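PDB 3PEB: dipeptidase from Streptococcus thermophilus, which is probably a manganese-dependent hydrolase of the M24B peptidase family that cleaves dipeptides, represented here by its N-terminal creatinase/prolidase domain alone. Local coordinates for residues Ser5-Ile10 and Tyr32-Asp37; Ser19-Val24 and Phe48-Arg53; Ala90-Thr95 and Thr117-Arg122. One frame throughout, in Å; residues are numbered along the deposited sequence.

Overall arrangement
The three contacts lie along one mixed six-stranded sheet and the helices packed on it, all within the creatinase/prolidase N-terminal domain. Contact 2 pairs strands 21-24 and 46-50 in the middle of the sheet. Contact 1 joins helices 6-16 and 27-34 on the face carrying Ala22 and Val49; its centre is about 12 Å from that of contact 2, and their segments alternate along the chain. Contact 3 follows later in sequence, its centre about 11 Å from that of contact 2, and meets the other face, where Phe119 touches Leu21, Ile23 and Phe48. Contacts 1 and 3, with centres about 22 Å apart, sandwich contact 2: helices on both faces of one sheet make one compact domain.

Contact 1 (Ser5-Ile10 and Tyr32-Asp37); sequences SKLDRI and YLTGFD. With EDO (1,2-ethanediol), chain G; EDO (1,2-ethanediol), chain F.
The Tyr32 ring carries the aliphatic chain of Lys6 on one face: Lys6 CD stands 4.0 Å from the ring centroid and 14° off the normal, a CH-pi contact offset toward the rim. At the phenol end, Arg9 NH2 comes to 3.7 Å from Tyr32 OH, the side chains crossing at about a right angle with planes 77° apart; Arg9 is modelled in two conformers, so this holds for one. Extended beyond CG, the Lys6 chain carries the ammonium across the ring face toward its CD1-CE1 side and onto the C-terminal end of helix 27-34. There NZ donates to Tyr32 O at 2.8 Å, tilted 16° from the carbonyl plane, and makes an off-centre cation-pi contact with that ring. Toward the sheet, Leu33 CD2 meets Ile10 CG1 at 3.9 Å and Leu33 CB lies 4.1 Å from Leu7 CD2. Water 1 links the backbones, accepting from Leu7 N and donating to Leu33 O. A capping box starts helix 6-16, Asp8 N donating to Ser5 OG at 2.9 Å and Ser5 N to Asp8 OD2. Met133 of helix 127-133 touches Lys6, Arg9 and Tyr32, while Leu7 and Ile10 rest on Val49 and Leu33 on Leu47, of strand 46-50.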
loop_
_atom_site.group_PDB
_atom_site.type_symbol
_atom_site.label_atom_id
_atom_site.label_comp_id
_atom_site.label_asym_id
_atom_site.label_seq_id
_atom_site.Cartn_x
_atom_site.Cartn_y
_atom_site.Cartn_z
ATOM N N SER A 5 -4.859 -16.345 -4.351
ATOM C CA SER A 5 -5.524 -15.289 -3.612
ATOM C C SER A 5 -5.447 -13.982 -4.424
ATOM O O SER A 5 -4.731 -13.886 -5.433
ATOM C CB SER A 5 -4.843 -15.083 -2.260
ATOM O OG SER A 5 -3.543 -14.509 -2.456
ATOM N N LYS A 6 -6.191 -12.979 -3.986
ATOM C CA LYS A 6 -6.164 -11.696 -4.688
ATOM C C LYS A 6 -4.788 -11.031 -4.531
ATOM O O LYS A 6 -4.294 -10.399 -5.457
ATOM C CB LYS A 6 -7.278 -10.790 -4.161
ATOM C CG LYS A 6 -8.690 -11.281 -4.514
ATOM C CD LYS A 6 -9.708 -10.452 -3.767
ATOM C CE LYS A 6 -11.127 -10.998 -3.782
ATOM N NZ LYS A 6 -11.929 -10.264 -2.719
ATOM N N LEU A 7 -4.165 -11.175 -3.362
ATOM C CA LEU A 7 -2.793 -10.681 -3.169
ATOM C C LEU A 7 -1.768 -11.450 -4.016
ATOM O O LEU A 7 -0.805 -10.843 -4.492
ATOM C CB LEU A 7 -2.410 -10.695 -1.685
ATOM C CG LEU A 7 -3.132 -9.653 -0.841
ATOM C CD1 LEU A 7 -2.904 -9.872 0.676
ATOM C CD2 LEU A 7 -2.713 -8.219 -1.260
ATOM N N ASP A 8 -1.976 -12.756 -4.208
ATOM C CA ASP A 8 -1.154 -13.560 -5.148
ATOM C C ASP A 8 -1.229 -12.992 -6.574
ATOM O O ASP A 8 -0.229 -12.947 -7.285
ATOM C CB ASP A 8 -1.599 -15.025 -5.213
ATOM C CG ASP A 8 -1.277 -15.834 -3.949
ATOM O OD1 ASP A 8 -0.396 -15.470 -3.136
ATOM O OD2 ASP A 8 -1.967 -16.851 -3.768
ATOM N N ARG A 9 -2.428 -12.565 -6.983
ATOM C CA ARG A 9 -2.639 -12.029 -8.324
ATOM C C ARG A 9 -1.915 -10.697 -8.483
ATOM O O ARG A 9 -1.355 -10.433 -9.521
ATOM C CB ARG A 9 -4.129 -11.858 -8.637
ATOM C CG ARG A 9 -4.845 -13.155 -8.968
ATOM C CD ARG A 9 -6.144 -12.888 -9.715
ATOM N NE ARG A 9 -7.289 -12.863 -8.823
ATOM C CZ ARG A 9 -8.459 -12.299 -9.111
ATOM N NH1 ARG A 9 -8.650 -11.692 -10.276
ATOM N NH2 ARG A 9 -9.439 -12.342 -8.221
ATOM N N ILE A 10 -1.930 -9.864 -7.438
ATOM C CA ILE A 10 -1.173 -8.596 -7.452
ATOM C C ILE A 10 0.313 -8.908 -7.589
ATOM O O ILE A 10 1.010 -8.273 -8.377
ATOM C CB ILE A 10 -1.393 -7.730 -6.185
ATOM C CG1 ILE A 10 -2.841 -7.218 -6.135
ATOM C CG2 ILE A 10 -0.370 -6.530 -6.164
ATOM C CD1 ILE A 10 -3.122 -5.964 -7.021
ATOM N N TYR A 32 -11.152 -4.824 -0.935
ATOM C CA TYR A 32 -11.248 -5.864 -1.965
ATOM C C TYR A 32 -10.138 -6.914 -1.830
ATOM O O TYR A 32 -10.418 -8.112 -1.834
ATOM C CB TYR A 32 -11.241 -5.225 -3.356
ATOM C CG TYR A 32 -11.132 -6.205 -4.492
ATOM C CD1 TYR A 32 -12.195 -7.045 -4.826
ATOM C CD2 TYR A 32 -9.961 -6.299 -5.230
ATOM C CE1 TYR A 32 -12.081 -7.955 -5.873
ATOM C CE2 TYR A 32 -9.836 -7.195 -6.275
ATOM C CZ TYR A 32 -10.893 -8.027 -6.593
ATOM O OH TYR A 32 -10.758 -8.911 -7.648
ATOM N N LEU A 33 -8.900 -6.458 -1.620
ATOM C CA LEU A 33 -7.752 -7.343 -1.578
ATOM C C LEU A 33 -7.579 -8.070 -0.241
ATOM O O LEU A 33 -6.982 -9.133 -0.213
ATOM C CB LEU A 33 -6.464 -6.572 -1.851
ATOM C CG LEU A 33 -6.298 -5.950 -3.228
ATOM C CD1 LEU A 33 -5.022 -5.098 -3.284
ATOM C CD2 LEU A 33 -6.315 -7.034 -4.306
ATOM N N THR A 34 -8.041 -7.475 0.867
ATOM C CA THR A 34 -7.674 -7.974 2.196
ATOM C C THR A 34 -8.845 -8.222 3.131
ATOM O O THR A 34 -8.677 -8.909 4.126
ATOM C CB THR A 34 -6.717 -6.993 2.951
ATOM O OG1 THR A 34 -7.440 -5.820 3.354
ATOM C CG2 THR A 34 -5.526 -6.587 2.106
ATOM N N GLY A 35 -10.016 -7.660 2.836
ATOM C CA GLY A 35 -11.163 -7.754 3.736
ATOM C C GLY A 35 -11.143 -6.761 4.896
ATOM O O GLY A 35 -12.054 -6.762 5.720
ATOM N N PHE A 36 -10.122 -5.902 4.961
ATOM C CA PHE A 36 -10.083 -4.819 5.944
ATOM C C PHE A 36 -10.713 -3.560 5.351
ATOM O O PHE A 36 -10.238 -3.029 4.342
ATOM C CB PHE A 36 -8.655 -4.499 6.376
ATOM C CG PHE A 36 -8.575 -3.375 7.372
ATOM C CD1 PHE A 36 -9.137 -3.508 8.635
ATOM C CD2 PHE A 36 -7.949 -2.179 7.048
ATOM C CE1 PHE A 36 -9.069 -2.474 9.567
ATOM C CE2 PHE A 36 -7.883 -1.147 7.964
ATOM C CZ PHE A 36 -8.454 -1.284 9.218
ATOM N N ASP A 37 -11.775 -3.094 5.991
ATOM C CA ASP A 37 -12.577 -1.979 5.500
ATOM C C ASP A 37 -12.343 -0.758 6.379
ATOM O O ASP A 37 -12.654 -0.772 7.573
ATOM C CB ASP A 37 -14.053 -2.376 5.497
ATOM C CG ASP A 37 -14.944 -1.351 4.796
ATOM O OD1 ASP A 37 -14.417 -0.399 4.177
ATOM O OD2 ASP A 37 -16.179 -1.508 4.858
HETATM C C1 EDO G . -12.933 -5.672 8.674
HETATM O O1 EDO G . -13.249 -4.395 8.085
HETATM C C2 EDO G . -12.596 -5.604 10.172
HETATM O O2 EDO G . -13.535 -4.834 10.923
HETATM C C1 EDO F . -14.033 1.327 1.657
HETATM O O1 EDO F . -14.754 0.093 1.595
HETATM C C2 EDO F . -15.000 2.467 1.954
HETATM O O2 EDO F . -14.696 3.003 3.243
HETATM O O HOH W 1 -5.889 -11.734 -0.902
#

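Contact 2 (Ser19-Val24 and Phe48-Arg53); sequences SGLAIV and FVYENR. With EDO (1,2-ethanediol), chain D.
Leu21-Val24 and Phe48-Tyr50 run antiparallel, their axes 4.6 Å apart at closest and 163° between directions, with Ala22 and Val49 as the hydrogen-bonded pair. Ala22 N donates to Val49 O at 2.8 Å almost straight, at 177°, and Val49 N returns a bond to Ala22 O. Glu51 N donates to Gly20 O at 2.9 Å, extending the pairing one step past the strand. Among the side chains, Leu21 is the hub: with CG anti to the backbone N (chi1 176°), its CD1 is set over the centre of the Tyr50 ring, 3.8 Å from the centroid. The opposite face of that ring carries Arg53 CD, and the same Leu21 methyl reaches the edge of the Phe48 ring. Ile23 lies alongside Phe48, pointing the same way, with Ile23 CG1 3.9 Å from Phe48 CD1. On the other face Ala22 CB and Val49 CB stand 4.3 Å apart, and Ile10 of helix 6-16 packs against both. The pair thus satisfies the backbone groups of Ala22 and Val49, while Leu21 and Ile23 bond Tyr101 and Phe48 bonds Ala56 on flanking strands; Leu21-Val24 meets Phe48-Tyr50 through apolar side-chain contacts, and Tyr50 and Glu51 find polar partners in Ser94 and Asn15.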
loop_
_atom_site.group_PDB
_atom_site.type_symbol
_atom_site.label_atom_id
_atom_site.label_comp_id
_atom_site.label_asym_id
_atom_site.label_seq_id
_atom_site.Cartn_x
_atom_site.Cartn_y
_atom_site.Cartn_z
ATOM N N SER A 19 8.333 -5.157 -11.336
ATOM C CA SER A 19 8.110 -4.264 -10.223
ATOM C C SER A 19 8.184 -4.966 -8.895
ATOM O O SER A 19 7.565 -6.018 -8.698
ATOM C CB SER A 19 6.725 -3.612 -10.358
ATOM O OG SER A 19 6.404 -2.850 -9.211
ATOM N N GLY A 20 8.883 -4.350 -7.941
ATOM C CA GLY A 20 9.037 -4.940 -6.620
ATOM C C GLY A 20 7.941 -4.605 -5.620
ATOM O O GLY A 20 7.916 -5.171 -4.525
ATOM N N LEU A 21 7.021 -3.712 -5.979
ATOM C CA LEU A 21 6.069 -3.213 -5.009
ATOM C C LEU A 21 4.838 -2.576 -5.628
ATOM O O LEU A 21 4.957 -1.759 -6.572
ATOM C CB LEU A 21 6.744 -2.166 -4.110
ATOM C CG LEU A 21 5.858 -1.438 -3.059
ATOM C CD1 LEU A 21 5.359 -2.361 -1.939
ATOM C CD2 LEU A 21 6.647 -0.260 -2.436
ATOM N N ALA A 22 3.666 -2.930 -5.094
ATOM C CA ALA A 22 2.439 -2.155 -5.340
ATOM C C ALA A 22 2.075 -1.386 -4.068
ATOM O O ALA A 22 2.057 -1.949 -2.965
ATOM C CB ALA A 22 1.231 -3.064 -5.757
ATOM N N ILE A 23 1.718 -0.119 -4.243
ATOM C CA ILE A 23 1.219 0.703 -3.140
ATOM C C ILE A 23 -0.245 0.956 -3.419
ATOM O O ILE A 23 -0.594 1.676 -4.359
ATOM C CB ILE A 23 1.978 2.063 -3.013
ATOM C CG1 ILE A 23 3.468 1.812 -2.805
ATOM C CG2 ILE A 23 1.383 2.900 -1.830
ATOM C CD1 ILE A 23 4.337 3.106 -2.749
ATOM N N VAL A 24 -1.097 0.350 -2.598
ATOM C CA VAL A 24 -2.535 0.411 -2.747
ATOM C C VAL A 24 -3.049 1.453 -1.764
ATOM O O VAL A 24 -2.766 1.375 -0.566
ATOM C CB VAL A 24 -3.169 -0.989 -2.494
ATOM C CG1 VAL A 24 -4.716 -0.941 -2.540
ATOM C CG2 VAL A 24 -2.657 -2.004 -3.544
ATOM N N PHE A 48 1.066 -1.968 1.374
ATOM C CA PHE A 48 2.308 -2.212 0.624
ATOM C C PHE A 48 2.381 -3.690 0.269
ATOM O O PHE A 48 2.602 -4.533 1.141
ATOM C CB PHE A 48 3.517 -1.774 1.477
ATOM C CG PHE A 48 3.517 -0.325 1.809
ATOM C CD1 PHE A 48 3.885 0.609 0.859
ATOM C CD2 PHE A 48 3.134 0.129 3.083
ATOM C CE1 PHE A 48 3.865 1.983 1.141
ATOM C CE2 PHE A 48 3.102 1.507 3.379
ATOM C CZ PHE A 48 3.472 2.434 2.448
ATOM N N VAL A 49 2.120 -4.013 -1.005
ATOM C CA VAL A 49 2.165 -5.363 -1.482
ATOM C C VAL A 49 3.479 -5.568 -2.231
ATOM O O VAL A 49 3.617 -5.220 -3.401
ATOM C CB VAL A 49 0.945 -5.754 -2.385
ATOM C CG1 VAL A 49 1.001 -7.265 -2.674
ATOM C CG2 VAL A 49 -0.388 -5.369 -1.707
ATOM N N TYR A 50 4.454 -6.106 -1.523
ATOM C CA TYR A 50 5.725 -6.472 -2.126
ATOM C C TYR A 50 5.643 -7.685 -3.043
ATOM O O TYR A 50 4.869 -8.631 -2.818
ATOM C CB TYR A 50 6.767 -6.722 -1.062
ATOM C CG TYR A 50 7.267 -5.476 -0.357
ATOM C CD1 TYR A 50 8.244 -4.663 -0.935
ATOM C CD2 TYR A 50 6.767 -5.109 0.893
ATOM C CE1 TYR A 50 8.710 -3.541 -0.301
ATOM C CE2 TYR A 50 7.237 -4.001 1.554
ATOM C CZ TYR A 50 8.194 -3.196 0.944
ATOM O OH TYR A 50 8.692 -2.109 1.597
ATOM N N GLU A 51 6.496 -7.672 -4.061
ATOM C CA GLU A 51 6.584 -8.751 -5.019
ATOM C C GLU A 51 7.083 -10.047 -4.341
ATOM O O GLU A 51 6.544 -11.134 -4.607
ATOM C CB GLU A 51 7.542 -8.348 -6.123
ATOM C CG GLU A 51 7.754 -9.379 -7.212
ATOM C CD GLU A 51 8.942 -9.064 -8.100
ATOM O OE1 GLU A 51 9.833 -8.278 -7.720
ATOM O OE2 GLU A 51 9.005 -9.643 -9.181
ATOM N N ASN A 52 8.105 -9.925 -3.481
ATOM C CA ASN A 52 8.728 -11.106 -2.855
ATOM C C ASN A 52 9.017 -10.899 -1.364
ATOM O O ASN A 52 10.026 -11.358 -0.874
ATOM C CB ASN A 52 10.006 -11.526 -3.598
ATOM C CG ASN A 52 10.465 -12.925 -3.247
ATOM O OD1 ASN A 52 9.660 -13.861 -3.243
ATOM N ND2 ASN A 52 11.778 -13.109 -3.008
ATOM N N ARG A 53 8.107 -10.215 -0.662
ATOM C CA ARG A 53 8.110 -10.121 0.791
ATOM C C ARG A 53 6.644 -10.123 1.226
ATOM O O ARG A 53 5.764 -9.859 0.416
ATOM C CB ARG A 53 8.702 -8.791 1.289
ATOM C CG ARG A 53 10.085 -8.424 0.829
ATOM C CD ARG A 53 10.406 -6.968 1.106
ATOM N NE ARG A 53 11.775 -6.634 0.719
ATOM C CZ ARG A 53 12.826 -6.632 1.533
ATOM N NH1 ARG A 53 12.693 -6.915 2.819
ATOM N NH2 ARG A 53 14.018 -6.320 1.053
HETATM C C1 EDO D . 17.086 -5.892 4.152
HETATM O O1 EDO D . 16.348 -6.079 2.936
HETATM C C2 EDO D . 16.176 -6.247 5.321
HETATM O O2 EDO D . 14.953 -6.766 4.793
HETATM O O HOH W 2 9.651 -7.491 -3.144
#

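Contact 3 (Ala90-Thr95 and Thr117-Arg122); sequences AGLAST and TVFEGR. With NA (sodium ion), chain M; EDO (1,2-ethanediol), chain H; EDO (1,2-ethanediol), chain C.
Apolar contacts centre on the Phe119 side chain, whose CG stands anti to the carbonyl carbon (chi1 -66°), turning the ring toward Leu92 and Thr95. Leu92 CD1 approaches Phe119 CZ at 3.7 Å, the side chains crossing at about a right angle, and Thr95 CB lies 3.9 Å from Phe119 CD1. Val118 CG1 covers one ring face, offset toward the rim, and also meets Thr95 CG2 at 3.9 Å. Among hydrogen bonds, Glu120 N donates to Thr95 O at 3.2 Å, and Phe119 CA adds a CA-H...O contact to that oxygen. Water 3 donates to Val118 O and is also hydrogen-bonded to Thr95 OG1, and Lys89 NZ is bonded to both of those oxygens, so one lysine spans the two segments. Metal coordination forms the third group: Phe119 O binds a sodium ion at 2.3 Å, together with waters 4, 5 and 6 and Gln116 O. Waters 4 and 5 donate to Glu120 OE1 and Gly121 O, which form a second shell. This ion, held at the end of helix 109-118, is distinct from the manganese cofactor, which in M24 peptidases belongs to the catalytic domain absent from this chain. The Glu120-Thr95 bond, followed by backbone bonding of Glu120 with Ile97 and of Arg122 with Pro98 and Ile100, begins the parallel pairing of strand 122-125 with strand 96-102 at the edge of the sheet in this creatinase/prolidase N-terminal fold.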
loop_
_atom_site.group_PDB
_atom_site.type_symbol
_atom_site.label_atom_id
_atom_site.label_comp_id
_atom_site.label_asym_id
_atom_site.label_seq_id
_atom_site.Cartn_x
_atom_site.Cartn_y
_atom_site.Cartn_z
ATOM N N ALA A 90 10.643 4.723 8.265
ATOM C CA ALA A 90 11.276 4.050 9.389
ATOM C C ALA A 90 10.756 2.615 9.545
ATOM O O ALA A 90 11.491 1.729 9.999
ATOM C CB ALA A 90 11.061 4.855 10.695
ATOM N N GLY A 91 9.513 2.370 9.147
ATOM C CA GLY A 91 8.909 1.043 9.331
ATOM C C GLY A 91 9.148 0.025 8.219
ATOM O O GLY A 91 9.108 -1.183 8.470
ATOM N N LEU A 92 9.407 0.490 7.005
ATOM C CA LEU A 92 9.609 -0.418 5.891
ATOM C C LEU A 92 11.104 -0.636 5.677
ATOM O O LEU A 92 11.849 0.316 5.512
ATOM C CB LEU A 92 8.986 0.146 4.624
ATOM C CG LEU A 92 7.475 0.368 4.592
ATOM C CD1 LEU A 92 7.094 0.990 3.239
ATOM C CD2 LEU A 92 6.688 -0.954 4.852
ATOM N N ALA A 93 11.532 -1.885 5.609
ATOM C CA ALA A 93 12.937 -2.202 5.287
ATOM C C ALA A 93 13.324 -1.807 3.875
ATOM O O ALA A 93 14.456 -1.339 3.621
ATOM C CB ALA A 93 13.203 -3.685 5.482
ATOM N N SER A 94 12.402 -1.977 2.938
ATOM C CA SER A 94 12.757 -1.771 1.567
ATOM C C SER A 94 11.976 -0.592 0.973
ATOM O O SER A 94 10.765 -0.673 0.801
ATOM C CB SER A 94 12.474 -3.022 0.777
ATOM O OG SER A 94 12.801 -2.817 -0.577
ATOM N N THR A 95 12.701 0.469 0.638
ATOM C CA THR A 95 12.112 1.620 -0.033
ATOM C C THR A 95 12.847 2.001 -1.322
ATOM O O THR A 95 12.497 2.982 -1.944
ATOM C CB THR A 95 12.063 2.816 0.913
ATOM O OG1 THR A 95 13.390 3.142 1.336
ATOM C CG2 THR A 95 11.178 2.506 2.140
ATOM N N THR A 117 8.848 11.180 -1.374
ATOM C CA THR A 117 9.892 11.485 -0.394
ATOM C C THR A 117 10.423 10.198 0.290
ATOM O O THR A 117 11.516 10.209 0.848
ATOM C CB THR A 117 9.470 12.475 0.701
ATOM O OG1 THR A 117 8.463 11.889 1.527
ATOM C CG2 THR A 117 8.980 13.826 0.106
ATOM N N VAL A 118 9.628 9.134 0.268
ATOM C CA VAL A 118 9.974 7.856 0.908
ATOM C C VAL A 118 10.685 6.928 -0.093
ATOM O O VAL A 118 11.726 6.339 0.210
ATOM C CB VAL A 118 8.705 7.192 1.467
ATOM C CG1 VAL A 118 8.995 5.791 2.076
ATOM C CG2 VAL A 118 8.030 8.083 2.530
ATOM N N PHE A 119 10.103 6.784 -1.280
ATOM C CA PHE A 119 10.531 5.787 -2.254
ATOM C C PHE A 119 11.371 6.351 -3.352
ATOM O O PHE A 119 11.009 7.359 -3.955
ATOM C CB PHE A 119 9.319 5.084 -2.865
ATOM C CG PHE A 119 8.556 4.269 -1.872
ATOM C CD1 PHE A 119 8.977 2.983 -1.531
ATOM C CD2 PHE A 119 7.472 4.805 -1.208
ATOM C CE1 PHE A 119 8.294 2.258 -0.601
ATOM C CE2 PHE A 119 6.778 4.075 -0.255
ATOM C CZ PHE A 119 7.183 2.804 0.061
ATOM N N GLU A 120 12.491 5.680 -3.583
ATOM C CA GLU A 120 13.360 5.936 -4.711
ATOM C C GLU A 120 12.947 4.946 -5.792
ATOM O O GLU A 120 13.135 3.710 -5.635
ATOM C CB GLU A 120 14.825 5.697 -4.325
ATOM C CG GLU A 120 15.841 5.962 -5.450
ATOM C CD GLU A 120 16.100 7.447 -5.706
ATOM O OE1 GLU A 120 15.522 8.315 -5.000
ATOM O OE2 GLU A 120 16.901 7.737 -6.622
ATOM N N GLY A 121 12.346 5.476 -6.846
ATOM C CA GLY A 121 12.019 4.700 -8.027
ATOM C C GLY A 121 10.966 5.359 -8.893
ATOM O O GLY A 121 10.464 6.445 -8.577
ATOM N N ARG A 122 10.635 4.671 -9.975
ATOM C CA ARG A 122 9.719 5.132 -10.992
ATOM C C ARG A 122 8.342 4.561 -10.721
ATOM O O ARG A 122 8.195 3.350 -10.488
ATOM C CB ARG A 122 10.192 4.633 -12.366
ATOM C CG ARG A 122 9.288 5.084 -13.487
ATOM C CD ARG A 122 9.876 4.803 -14.848
ATOM N NE ARG A 122 9.505 3.475 -15.336
ATOM C CZ ARG A 122 10.345 2.465 -15.537
ATOM N NH1 ARG A 122 11.648 2.586 -15.288
ATOM N NH2 ARG A 122 9.875 1.314 -16.005
HETATM NA NA NA M . 11.485 9.422 -4.902
HETATM C C1 EDO H . 14.806 2.496 4.064
HETATM O O1 EDO H . 15.127 1.489 3.097
HETATM C C2 EDO H . 13.493 2.122 4.727
HETATM O O2 EDO H . 13.591 2.049 6.160
HETATM C C1 EDO C . 5.931 -3.234 8.848
HETATM O O1 EDO C . 7.112 -3.744 8.215
HETATM C C2 EDO C . 6.103 -3.200 10.361
HETATM O O2 EDO C . 7.166 -2.293 10.659
HETATM O O HOH W 3 14.416 5.170 -0.581
HETATM O O HOH W 4 13.442 9.527 -3.273
HETATM O O HOH W 5 9.998 8.560 -6.610
HETATM O O HOH W 6 11.952 11.617 -5.582
#